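Local structure of WbmS, polysaccharide deacetylase involved in O-antigen biosynthesis (Bordetella bronchiseptica, 3HFT) at residues I45-D50 with R125-V130; D55-I60 with A67-T72. The protein probably removes acetyl groups from a polysaccharide during O-antigen biosynthesis, using a bound zinc ion in the manner of polysaccharide deacetylases. All blocks are in the same frame, centred on the assembly; numbering follows the deposited sequence.

Interaction 1: residues I45-D50 with R125-V130; sequences IDWAAD and RSHSLV. With EDO (1,2-ethanediol), chain F; EDO (1,2-ethanediol), chain D.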
loop_
_atom_site.group_PDB
_atom_site.type_symbol
_atom_site.label_atom_id
_atom_site.label_comp_id
_atom_site.label_asym_id
_atom_site.label_seq_id
_atom_site.Cartn_x
_atom_site.Cartn_y
_atom_site.Cartn_z
ATOM N N ILE A 45 15.243 -8.946 7.584
ATOM C CA ILE A 45 16.220 -9.382 8.596
ATOM C C ILE A 45 15.793 -8.947 10.010
ATOM O O ILE A 45 15.965 -9.687 10.957
ATOM C CB ILE A 45 17.643 -8.978 8.163
ATOM C CG1 ILE A 45 18.029 -9.762 6.879
ATOM C CG2 ILE A 45 18.691 -9.214 9.308
ATOM C CD1 ILE A 45 19.421 -9.392 6.280
ATOM N N ASP A 46 15.186 -7.771 10.128
ATOM C CA ASP A 46 14.661 -7.244 11.398
ATOM C C ASP A 46 15.607 -7.392 12.588
ATOM O O ASP A 46 15.219 -7.888 13.655
ATOM C CB ASP A 46 13.287 -7.847 11.722
ATOM C CG ASP A 46 12.198 -7.237 10.879
ATOM O OD1 ASP A 46 12.554 -6.666 9.829
ATOM O OD2 ASP A 46 11.010 -7.335 11.250
ATOM N N TRP A 47 16.839 -6.943 12.407
ATOM C CA TRP A 47 17.811 -6.877 13.500
ATOM C C TRP A 47 18.124 -8.211 14.174
ATOM O O TRP A 47 18.573 -8.236 15.310
ATOM C CB TRP A 47 17.389 -5.821 14.554
ATOM C CG TRP A 47 17.203 -4.463 13.920
ATOM C CD1 TRP A 47 18.175 -3.541 13.676
ATOM C CD2 TRP A 47 15.990 -3.919 13.376
ATOM N NE1 TRP A 47 17.646 -2.459 13.035
ATOM C CE2 TRP A 47 16.309 -2.656 12.836
ATOM C CE3 TRP A 47 14.666 -4.380 13.283
ATOM C CZ2 TRP A 47 15.359 -1.835 12.225
ATOM C CZ3 TRP A 47 13.718 -3.557 12.676
ATOM C CH2 TRP A 47 14.076 -2.302 12.160
ATOM N N ALA A 48 17.921 -9.321 13.476
ATOM C CA ALA A 48 18.271 -10.636 14.030
ATOM C C ALA A 48 19.744 -10.733 14.429
ATOM O O ALA A 48 20.639 -10.234 13.746
ATOM C CB ALA A 48 17.938 -11.725 13.014
ATOM N N ALA A 49 20.005 -11.411 15.535
ATOM C CA ALA A 49 21.349 -11.702 15.935
ATOM C C ALA A 49 21.996 -12.517 14.808
ATOM O O ALA A 49 21.320 -13.222 14.082
ATOM C CB ALA A 49 21.339 -12.533 17.249
ATOM N N ASP A 50 23.316 -12.450 14.701
ATOM C CA ASP A 50 24.050 -13.176 13.681
ATOM C C ASP A 50 23.780 -14.679 13.653
ATOM O O ASP A 50 23.688 -15.251 12.572
ATOM C CB ASP A 50 25.554 -12.928 13.841
ATOM C CG ASP A 50 25.996 -11.569 13.317
ATOM O OD1 ASP A 50 25.206 -10.807 12.728
ATOM O OD2 ASP A 50 27.178 -11.250 13.490
ATOM N N ARG A 125 12.070 -2.837 0.956
ATOM C CA ARG A 125 10.821 -3.016 1.686
ATOM C C ARG A 125 11.027 -2.268 2.980
ATOM O O ARG A 125 12.097 -2.394 3.597
ATOM C CB ARG A 125 10.483 -4.471 1.984
ATOM C CG ARG A 125 9.131 -4.609 2.690
ATOM C CD ARG A 125 8.863 -6.054 2.948
ATOM N NE ARG A 125 8.537 -6.793 1.742
ATOM C CZ ARG A 125 8.930 -8.042 1.493
ATOM N NH1 ARG A 125 9.767 -8.676 2.304
ATOM N NH2 ARG A 125 8.520 -8.648 0.390
ATOM N N SER A 126 10.038 -1.451 3.353
ATOM C CA SER A 126 10.122 -0.650 4.578
ATOM C C SER A 126 9.742 -1.457 5.799
ATOM O O SER A 126 8.787 -2.228 5.764
ATOM C CB SER A 126 9.197 0.558 4.509
ATOM O OG SER A 126 9.555 1.418 3.441
ATOM N N HIS A 127 10.483 -1.267 6.899
ATOM C CA HIS A 127 10.098 -1.863 8.153
ATOM C C HIS A 127 8.718 -1.322 8.488
ATOM O O HIS A 127 8.450 -0.120 8.300
ATOM C CB HIS A 127 11.059 -1.551 9.296
ATOM C CG HIS A 127 10.671 -2.249 10.556
ATOM N ND1 HIS A 127 10.570 -3.623 10.623
ATOM C CD2 HIS A 127 10.288 -1.776 11.768
ATOM C CE1 HIS A 127 10.189 -3.969 11.844
ATOM N NE2 HIS A 127 9.996 -2.867 12.551
ATOM N N SER A 128 7.831 -2.226 8.900
ATOM C CA SER A 128 6.418 -1.901 9.189
ATOM C C SER A 128 5.641 -1.345 7.984
ATOM O O SER A 128 4.577 -0.746 8.148
ATOM C CB SER A 128 6.296 -0.982 10.399
ATOM O OG SER A 128 6.772 -1.705 11.538
ATOM N N LEU A 129 6.199 -1.547 6.792
ATOM C CA LEU A 129 5.542 -1.173 5.540
ATOM C C LEU A 129 5.195 0.297 5.517
ATOM O O LEU A 129 4.154 0.715 4.994
ATOM C CB LEU A 129 4.312 -2.081 5.317
ATOM C CG LEU A 129 4.608 -3.591 5.267
ATOM C CD1 LEU A 129 3.368 -4.412 4.879
ATOM C CD2 LEU A 129 5.764 -3.911 4.305
ATOM N N VAL A 130 6.091 1.101 6.092
ATOM C CA VAL A 130 5.922 2.536 6.060
ATOM C C VAL A 130 6.159 3.019 4.625
ATOM O O VAL A 130 7.226 2.796 4.034
ATOM C CB VAL A 130 6.878 3.297 7.036
ATOM C CG1 VAL A 130 6.606 4.825 6.924
ATOM C CG2 VAL A 130 6.764 2.817 8.497
HETATM C C1 EDO F . 7.430 -5.498 7.720
HETATM O O1 EDO F . 7.893 -4.884 8.942
HETATM C C2 EDO F . 7.811 -6.978 7.767
HETATM O O2 EDO F . 9.180 -7.169 8.240
HETATM C C1 EDO D . 8.156 -9.616 14.243
HETATM O O1 EDO D . 7.118 -10.553 13.943
HETATM C C2 EDO D . 9.417 -9.969 13.448
HETATM O O2 EDO D . 10.257 -8.813 13.275
#

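Interaction 2: residues D55-I60 with A67-T72; sequences DTIDLI and ATWFAT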
loop_
_atom_site.group_PDB
_atom_site.type_symbol
_atom_site.label_atom_id
_atom_site.label_comp_id
_atom_site.label_asym_id
_atom_site.label_seq_id
_atom_site.Cartn_x
_atom_site.Cartn_y
_atom_site.Cartn_z
ATOM N N ASP A 55 21.499 -19.082 10.535
ATOM C CA ASP A 55 20.681 -20.282 10.421
ATOM C C ASP A 55 19.750 -20.188 9.235
ATOM O O ASP A 55 19.559 -21.165 8.497
ATOM C CB ASP A 55 19.868 -20.481 11.706
ATOM C CG ASP A 55 18.749 -21.525 11.542
ATOM O OD1 ASP A 55 19.048 -22.724 11.599
ATOM O OD2 ASP A 55 17.585 -21.145 11.349
ATOM N N THR A 56 19.156 -19.006 9.033
ATOM C CA THR A 56 18.285 -18.820 7.882
ATOM C C THR A 56 19.080 -18.907 6.581
ATOM O O THR A 56 18.660 -19.585 5.666
ATOM C CB THR A 56 17.485 -17.517 7.955
ATOM O OG1 THR A 56 16.704 -17.487 9.153
ATOM C CG2 THR A 56 16.516 -17.445 6.778
ATOM N N ILE A 57 20.206 -18.202 6.486
ATOM C CA ILE A 57 21.109 -18.316 5.318
ATOM C C ILE A 57 21.464 -19.783 5.019
ATOM O O ILE A 57 21.384 -20.237 3.874
ATOM C CB ILE A 57 22.415 -17.488 5.524
ATOM C CG1 ILE A 57 22.124 -15.980 5.472
ATOM C CG2 ILE A 57 23.453 -17.795 4.431
ATOM C CD1 ILE A 57 23.264 -15.112 5.955
ATOM N N ASP A 58 21.850 -20.530 6.046
ATOM C CA ASP A 58 22.211 -21.943 5.851
ATOM C C ASP A 58 21.072 -22.785 5.274
ATOM O O ASP A 58 21.275 -23.606 4.388
ATOM C CB ASP A 58 22.690 -22.548 7.158
ATOM C CG ASP A 58 24.025 -21.983 7.613
ATOM O OD1 ASP A 58 24.774 -21.406 6.784
ATOM O OD2 ASP A 58 24.302 -22.117 8.820
ATOM N N LEU A 59 19.860 -22.526 5.734
ATOM C CA LEU A 59 18.687 -23.236 5.276
ATOM C C LEU A 59 18.410 -22.977 3.788
ATOM O O LEU A 59 18.192 -23.918 3.003
ATOM C CB LEU A 59 17.510 -22.813 6.161
ATOM C CG LEU A 59 16.436 -23.822 6.498
ATOM C CD1 LEU A 59 17.056 -25.075 7.078
ATOM C CD2 LEU A 59 15.422 -23.217 7.483
ATOM N N ILE A 60 18.470 -21.712 3.373
ATOM C CA ILE A 60 18.269 -21.360 1.954
ATOM C C ILE A 60 19.441 -21.819 1.059
ATOM O O ILE A 60 19.219 -22.381 -0.020
ATOM C CB ILE A 60 17.993 -19.857 1.797
ATOM C CG1 ILE A 60 16.812 -19.448 2.681
ATOM C CG2 ILE A 60 17.682 -19.498 0.338
ATOM C CD1 ILE A 60 15.539 -20.354 2.520
ATOM N N ALA A 67 17.056 -15.951 -3.506
ATOM C CA ALA A 67 16.328 -15.279 -2.449
ATOM C C ALA A 67 16.766 -13.816 -2.378
ATOM O O ALA A 67 17.839 -13.457 -2.862
ATOM C CB ALA A 67 16.513 -16.005 -1.088
ATOM N N THR A 68 15.907 -12.971 -1.822
ATOM C CA THR A 68 16.208 -11.551 -1.661
ATOM C C THR A 68 16.158 -11.229 -0.167
ATOM O O THR A 68 15.257 -11.677 0.523
ATOM C CB THR A 68 15.206 -10.710 -2.411
ATOM O OG1 THR A 68 15.152 -11.162 -3.771
ATOM C CG2 THR A 68 15.594 -9.238 -2.350
ATOM N N TRP A 69 17.116 -10.436 0.313
ATOM C CA TRP A 69 17.306 -10.207 1.761
ATOM C C TRP A 69 17.270 -8.728 2.008
ATOM O O TRP A 69 18.062 -7.986 1.405
ATOM C CB TRP A 69 18.682 -10.766 2.217
ATOM C CG TRP A 69 18.840 -12.241 1.914
ATOM C CD1 TRP A 69 19.089 -12.788 0.702
ATOM C CD2 TRP A 69 18.672 -13.340 2.819
ATOM N NE1 TRP A 69 19.152 -14.145 0.790
ATOM C CE2 TRP A 69 18.888 -14.517 2.080
ATOM C CE3 TRP A 69 18.431 -13.441 4.190
ATOM C CZ2 TRP A 69 18.791 -15.787 2.644
ATOM C CZ3 TRP A 69 18.334 -14.708 4.762
ATOM C CH2 TRP A 69 18.537 -15.867 3.985
ATOM N N PHE A 70 16.378 -8.279 2.880
ATOM C CA PHE A 70 16.283 -6.845 3.160
ATOM C C PHE A 70 17.012 -6.505 4.464
ATOM O O PHE A 70 16.599 -6.920 5.538
ATOM C CB PHE A 70 14.830 -6.394 3.150
ATOM C CG PHE A 70 14.182 -6.515 1.815
ATOM C CD1 PHE A 70 14.502 -5.634 0.778
ATOM C CD2 PHE A 70 13.214 -7.470 1.584
ATOM C CE1 PHE A 70 13.888 -5.749 -0.428
ATOM C CE2 PHE A 70 12.603 -7.559 0.361
ATOM C CZ PHE A 70 12.955 -6.712 -0.646
ATOM N N ALA A 71 18.124 -5.769 4.337
ATOM C CA ALA A 71 19.028 -5.530 5.477
ATOM C C ALA A 71 18.583 -4.383 6.369
ATOM O O ALA A 71 18.174 -3.303 5.888
ATOM C CB ALA A 71 20.467 -5.254 4.966
ATOM N N THR A 72 18.677 -4.615 7.670
ATOM C CA THR A 72 18.324 -3.631 8.678
ATOM C C THR A 72 19.538 -2.955 9.294
ATOM O O THR A 72 19.463 -1.827 9.753
ATOM C CB THR A 72 17.513 -4.277 9.832
ATOM O OG1 THR A 72 18.100 -5.538 10.211
ATOM C CG2 THR A 72 16.056 -4.494 9.424
#

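Interaction 1: residues I45-D50 with R125-V130
The imidazole of His127 has the benzene end of Trp47 over one face and Ser128 OG toward the rim of the opposite face, while Asp46 OD2 lies at its edge, 3.5 Å from CE1. Both segments are loops at the zinc site of the polysaccharide deacetylase fold: Asp46 OD1 and His127 ND1 bind the metal, and His92 is the third protein ligand. Trp47 meets His127 as a T-shaped (edge-to-face) pair, centroids 4.9 Å apart and planes at 87°, with CZ3 above the centre of the imidazole and 3.6 Å from CE1. Metal coordination and the indole edge together probably limit the rotation of the histidine ring. His127 reaches across to the other loop with its ring swung opposite the backbone N (chi1 -177°). The carboxylate of Asp46 is turned 78° from the imidazole plane, and its two oxygens divide the work: OD1 is the zinc ligand, whereas OD2 accepts a hydrogen bond from O2 of one ethanediol (chain D). A second ethanediol (chain F), like the first probably from the crystallisation liquor, sits beside the metal ligands; Ser128 N donates to its O1 over 2.7 Å.

Interaction 2: residues D55-I60 with A67-T72
Helix 55-60 and strand 67-71 run nearly antiparallel, at 168°, with their axes 11.2 Å apart, and the gap is bridged by side chains, chiefly Trp69. Its indole extends from the strand to the helix, where the far end of the benzene ring, CH2, is 3.8 Å from Ile57 CA. Ile57 CG1 lies over one face of that ring in a CH-pi contact, 4.3 Å from the centroid and 28° off the normal. A chi1 of -70°, with CG1 anti to the carbonyl carbon, puts this branch over the indole. Thr56 contributes its methyl group, CG2, 3.8 Å from Trp69 CH2. One turn further along the helix, Ile60 divides its branches between two partners: CG1 approaches Trp69 CZ2 at 4.2 Å, and CG2 packs against Ala67 CB at 3.9 Å. All five touching residues are buried, and the side-chain atoms that meet are carbons. The contact joins the helix to the second strand of the beta-alpha-beta unit 39-44, 50-63, 67-71. On the parallel sheet, Phe43 of strand 39-44 stacks with Trp69 and Phe87 of strand 87-91 also meets its ring; Pro209 and Val212 of helix 209-214 pack against Thr56.

Overall arrangement
Loop 45-50 of interaction 1 and both segments of interaction 2 belong to one beta-alpha-beta unit, to which 125-130 is added from a later part of the chain; the two contacts lie about 12 Å apart, centre to centre. Interaction 2 packs the helix on the sheet, with the Trp69 side chain about 12 Å from the zinc ion; interaction 1 brings two zinc ligands together at the strand ends. They are joined at the end of strand 67-71 and just beyond it: Thr72 OG1 and Trp47 N are 2.9 Å apart in a probable hydrogen bond, and a second probable one links Ile45 N to Phe70 O at 3.2 Å. Phe70 CE2 also packs on Arg125 NH1, at 3.6 Å.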